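PDB 4UQM: uracil-dna glycosylase from Deinococcus radiodurans, which belongs to the uracil-DNA glycosylase superfamily of alpha/beta proteins built around a central parallel beta-sheet, and is modelled here with bound nucleic acid. Local coordinates for residues Lys169-Asn172 with Arg177-Phe180. The protein carries 1 engineered substitution. Residues are numbered along the deposited sequence; the frame is centred on the assembly and turned at random.
Sequences KAVN and RVVF
Val171, Val178 and Phe180 pack the last turn of helix 160-172 against the start of strand 179-183 and the residue just before it, in the helix-to-strand return of a beta-alpha-beta crossover. This crossover leaves strand 138-142 and re-enters the parallel sheet at strand 179-183, passing over strand 77-81. The contact is apolar, and one methyl group carries most of it. Val171 CG1 lies anti to the backbone N (chi1 178°), which extends it from the helix into the angle between the two strand-side residues. There Val171 CG1 meets Phe180 CZ at 3.6 Å, approaching the ring obliquely, and Val178 CG1 at 3.7 Å. The Val171 and Val178 side chains cross at about a right angle, and Val178 CG2 also comes within 3.9 Å of Val171 CG1. Phe180 and Val171 instead run past one another in opposite senses. With its CG beside the backbone N (chi1 -63°), Phe180 reaches back toward the helix, and Val178 CG1 lies 3.7 Å above one face of the ring, offset toward the rim. Trp27 of helix 25-35 and Leu72 also touch Val171, while Ile194 packs on Phe180. Asn172 turns its polar end elsewhere: OD1 accepts a hydrogen bond from Gly196 N and ND2 bonds to Thr195 OG1, tying the helix end to the loop before strand 200-204. His199 spans both segments, its NE2 bonded to Asn172 O and its ND1 to Val178 N. At the margin of the apolar cluster, the backbone N of Asn172 sits at the edge of the Phe180 ring, 3.9 Å from CZ.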
loop_
_atom_site.group_PDB
_atom_site.type_symbol
_atom_site.label_atom_id
_atom_site.label_comp_id
_atom_site.label_asym_id
_atom_site.label_seq_id
_atom_site.Cartn_x
_atom_site.Cartn_y
_atom_site.Cartn_z
ATOM N N LYS A 169 -9.197 4.473 8.279
ATOM C CA LYS A 169 -10.468 4.591 8.967
ATOM C C LYS A 169 -11.646 4.094 8.121
ATOM O O LYS A 169 -12.544 3.452 8.663
ATOM C CB LYS A 169 -10.724 6.033 9.448
ATOM C CG LYS A 169 -9.811 6.384 10.651
ATOM C CD LYS A 169 -10.034 7.816 11.094
ATOM C CE LYS A 169 -8.827 8.449 11.816
ATOM N NZ LYS A 169 -8.944 9.921 12.037
ATOM N N ALA A 170 -11.640 4.378 6.809
ATOM C CA ALA A 170 -12.749 3.927 5.954
ATOM C C ALA A 170 -12.794 2.395 5.854
ATOM O O ALA A 170 -13.873 1.770 5.880
ATOM C CB ALA A 170 -12.608 4.508 4.579
ATOM N N VAL A 171 -11.617 1.784 5.726
ATOM C CA VAL A 171 -11.522 0.320 5.709
ATOM C C VAL A 171 -11.901 -0.244 7.075
ATOM O O VAL A 171 -12.632 -1.227 7.140
ATOM C CB VAL A 171 -10.111 -0.112 5.289
ATOM C CG1 VAL A 171 -9.974 -1.603 5.313
ATOM C CG2 VAL A 171 -9.810 0.400 3.863
ATOM N N ASN A 172 -11.430 0.374 8.168
ATOM C CA ASN A 172 -11.775 -0.118 9.510
ATOM C C ASN A 172 -13.278 -0.100 9.803
ATOM O O ASN A 172 -13.810 -0.925 10.549
ATOM C CB ASN A 172 -11.079 0.761 10.532
ATOM C CG ASN A 172 -11.333 0.319 11.936
ATOM O OD1 ASN A 172 -10.893 -0.759 12.346
ATOM N ND2 ASN A 172 -12.028 1.129 12.696
ATOM N N ARG A 177 -14.311 -8.849 8.076
ATOM C CA ARG A 177 -12.894 -8.893 8.378
ATOM C C ARG A 177 -11.987 -8.365 7.264
ATOM O O ARG A 177 -12.024 -8.793 6.100
ATOM C CB ARG A 177 -12.449 -10.333 8.683
ATOM C CG ARG A 177 -10.945 -10.455 8.890
ATOM C CD ARG A 177 -10.585 -11.697 9.641
ATOM N NE ARG A 177 -10.942 -11.637 11.076
ATOM C CZ ARG A 177 -10.641 -12.586 11.947
ATOM N NH1 ARG A 177 -10.139 -13.758 11.535
ATOM N NH2 ARG A 177 -10.920 -12.423 13.236
ATOM N N VAL A 178 -11.106 -7.468 7.651
ATOM C CA VAL A 178 -9.972 -7.037 6.875
ATOM C C VAL A 178 -8.711 -7.338 7.669
ATOM O O VAL A 178 -8.637 -7.107 8.904
ATOM C CB VAL A 178 -10.065 -5.533 6.557
ATOM C CG1 VAL A 178 -8.844 -5.067 5.862
ATOM C CG2 VAL A 178 -11.294 -5.281 5.691
ATOM N N VAL A 179 -7.714 -7.853 6.975
ATOM C CA VAL A 179 -6.379 -8.008 7.545
ATOM C C VAL A 179 -5.522 -6.835 7.148
ATOM O O VAL A 179 -5.304 -6.581 5.948
ATOM C CB VAL A 179 -5.755 -9.350 7.113
ATOM C CG1 VAL A 179 -4.353 -9.526 7.716
ATOM C CG2 VAL A 179 -6.652 -10.567 7.395
ATOM N N PHE A 180 -5.006 -6.128 8.126
ATOM C CA PHE A 180 -4.096 -5.031 7.932
ATOM C C PHE A 180 -2.688 -5.491 8.206
ATOM O O PHE A 180 -2.395 -5.942 9.329
ATOM C CB PHE A 180 -4.432 -3.886 8.902
ATOM C CG PHE A 180 -5.813 -3.259 8.717
ATOM C CD1 PHE A 180 -6.971 -3.881 9.172
ATOM C CD2 PHE A 180 -5.930 -2.018 8.109
ATOM C CE1 PHE A 180 -8.197 -3.255 9.061
ATOM C CE2 PHE A 180 -7.177 -1.381 7.956
ATOM C CZ PHE A 180 -8.309 -2.021 8.427
#